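Local coordinates for protein pterin-4-alpha-carbinolamine dehydratase MoaB2 (Mycobacterium marinum, PDB 3RFQ) that probably takes part in molybdenum cofactor biosynthesis, as a MogA/MoaB-type protein with a molybdopterin-binding fold, at residues T99-R104 with L140-A145. Numbering follows the deposited sequence.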
loop_
_atom_site.group_PDB
_atom_site.type_symbol
_atom_site.label_atom_id
_atom_site.label_comp_id
_atom_site.label_asym_id
_atom_site.label_seq_id
_atom_site.Cartn_x
_atom_site.Cartn_y
_atom_site.Cartn_z
ATOM N N THR C 99 -0.729 -23.171 -5.910
ATOM C CA THR C 99 0.259 -22.140 -5.557
ATOM C C THR C 99 0.589 -22.039 -4.045
ATOM O O THR C 99 1.341 -21.144 -3.648
ATOM C CB THR C 99 -0.136 -20.739 -6.074
ATOM O OG1 THR C 99 -1.326 -20.288 -5.413
ATOM C CG2 THR C 99 -0.372 -20.746 -7.588
ATOM N N GLY C 100 0.037 -22.938 -3.224
ATOM C CA GLY C 100 0.337 -22.945 -1.795
ATOM C C GLY C 100 1.656 -23.624 -1.447
ATOM O O GLY C 100 2.582 -23.724 -2.280
ATOM N N VAL C 101 1.727 -24.165 -0.235
ATOM C CA VAL C 101 2.964 -24.784 0.244
ATOM C C VAL C 101 2.894 -26.288 0.530
ATOM O O VAL C 101 3.867 -26.877 0.985
ATOM C CB VAL C 101 3.497 -24.006 1.444
ATOM C CG1 VAL C 101 3.878 -22.590 0.984
ATOM C CG2 VAL C 101 2.442 -23.934 2.582
ATOM N N THR C 102 1.765 -26.930 0.232
ATOM C CA THR C 102 1.682 -28.387 0.393
ATOM C C THR C 102 2.482 -29.057 -0.738
ATOM O O THR C 102 2.964 -28.360 -1.663
ATOM C CB THR C 102 0.241 -28.906 0.368
ATOM O OG1 THR C 102 -0.219 -28.916 -0.987
ATOM C CG2 THR C 102 -0.687 -28.043 1.244
ATOM N N PRO C 103 2.640 -30.395 -0.676
ATOM C CA PRO C 103 3.623 -30.946 -1.611
ATOM C C PRO C 103 3.094 -30.993 -3.027
ATOM O O PRO C 103 3.878 -31.037 -3.973
ATOM C CB PRO C 103 3.875 -32.385 -1.083
ATOM C CG PRO C 103 2.857 -32.605 0.074
ATOM C CD PRO C 103 1.895 -31.457 0.049
ATOM N N ARG C 104 1.769 -31.007 -3.149
ATOM C CA ARG C 104 1.093 -31.036 -4.435
ATOM C C ARG C 104 1.023 -29.672 -5.072
ATOM O O ARG C 104 0.512 -29.563 -6.186
ATOM C CB ARG C 104 -0.345 -31.586 -4.301
ATOM C CG ARG C 104 -0.448 -33.085 -3.948
ATOM C CD ARG C 104 0.018 -34.011 -5.084
ATOM N NE ARG C 104 -0.940 -34.103 -6.192
ATOM C CZ ARG C 104 -0.878 -35.030 -7.157
ATOM N NH1 ARG C 104 0.095 -35.940 -7.153
ATOM N NH2 ARG C 104 -1.785 -35.050 -8.129
ATOM N N LEU C 140 -0.120 -14.922 0.046
ATOM C CA LEU C 140 1.058 -15.785 0.153
ATOM C C LEU C 140 1.345 -16.625 -1.106
ATOM O O LEU C 140 2.254 -17.448 -1.085
ATOM C CB LEU C 140 0.934 -16.712 1.383
ATOM C CG LEU C 140 0.871 -15.964 2.710
ATOM C CD1 LEU C 140 0.655 -16.878 3.923
ATOM C CD2 LEU C 140 2.136 -15.187 2.880
ATOM N N SER C 141 0.546 -16.442 -2.163
ATOM C CA SER C 141 0.665 -17.258 -3.358
ATOM C C SER C 141 2.106 -17.276 -3.892
ATOM O O SER C 141 2.723 -16.209 -4.092
ATOM C CB SER C 141 -0.286 -16.736 -4.450
ATOM O OG SER C 141 -0.104 -17.471 -5.671
ATOM N N ARG C 142 2.643 -18.467 -4.132
ATOM C CA ARG C 142 3.948 -18.583 -4.809
ATOM C C ARG C 142 3.792 -18.554 -6.345
ATOM O O ARG C 142 4.745 -18.843 -7.104
ATOM C CB ARG C 142 4.670 -19.866 -4.385
ATOM C CG ARG C 142 4.798 -20.153 -2.873
ATOM C CD ARG C 142 5.779 -21.305 -2.621
ATOM N NE ARG C 142 5.275 -22.521 -3.216
ATOM C CZ ARG C 142 5.800 -23.164 -4.266
ATOM N NH1 ARG C 142 6.913 -22.763 -4.844
ATOM N NH2 ARG C 142 5.198 -24.258 -4.714
ATOM N N GLY C 143 2.590 -18.241 -6.817
ATOM C CA GLY C 143 2.352 -18.190 -8.265
ATOM C C GLY C 143 3.281 -17.200 -8.953
ATOM O O GLY C 143 3.598 -16.137 -8.406
ATOM N N LEU C 144 3.732 -17.581 -10.139
ATOM C CA LEU C 144 4.564 -16.741 -10.989
ATOM C C LEU C 144 3.789 -15.983 -12.053
ATOM O O LEU C 144 2.629 -16.301 -12.370
ATOM C CB LEU C 144 5.562 -17.625 -11.716
ATOM C CG LEU C 144 6.398 -18.516 -10.798
ATOM C CD1 LEU C 144 7.363 -19.314 -11.662
ATOM C CD2 LEU C 144 7.135 -17.708 -9.678
ATOM N N ALA C 145 4.457 -15.012 -12.657
ATOM C CA ALA C 145 3.904 -14.336 -13.824
ATOM C C ALA C 145 5.084 -14.041 -14.737
ATOM O O ALA C 145 6.157 -13.670 -14.272
ATOM C CB ALA C 145 3.239 -13.047 -13.425
HETATM O O HOH W 1 1.734 -19.955 -0.807
#
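The carbonyl oxygen of Thr-99 accepts the backbone N-H of Arg-142 (N to O 3.0 Å) in a nearly straight bond lying in the carbonyl plane. A water gives the same oxygen a second donor and also donates to Leu-140 O, 2.6 Å away, bridging the two loops. The side chain of Thr-99 also faces this loop: OG1 is hydrogen-bonded to Ser-141 OG at 3.1 Å, while CG2 lies 3.8 Å from Gly-143 CA. The Arg-142 chain, bent at chi3 (-63°), reaches past the Thr-99 carbonyl and sends NE to Gly-100 O at 3.1 Å. The acceptor lies in the guanidinium plane, at its edge, and the bond is nearly straight; seen from the carbonyl, NE sits 35° out of the plane. In this MogA/MoaB-type fold, with its mixed sheet flanked by helices, the contact joins the loop leaving strand 92-96, which carries the Gly-Gly-Thr-Gly sequence characteristic of the family, to the loop that leads into strand 145-148. Ser-141 swings OG away from its backbone N (chi1 176°), where it also accepts from Gly-143 N at 3.0 Å and closes an ST turn. Farther out, Arg-142 NH1 forms a salt bridge with Glu-109 of helix 107-114, and together with the NE bond this probably limits rotation of the guanidinium; Ser-141 O accepts from Arg-127 NH2.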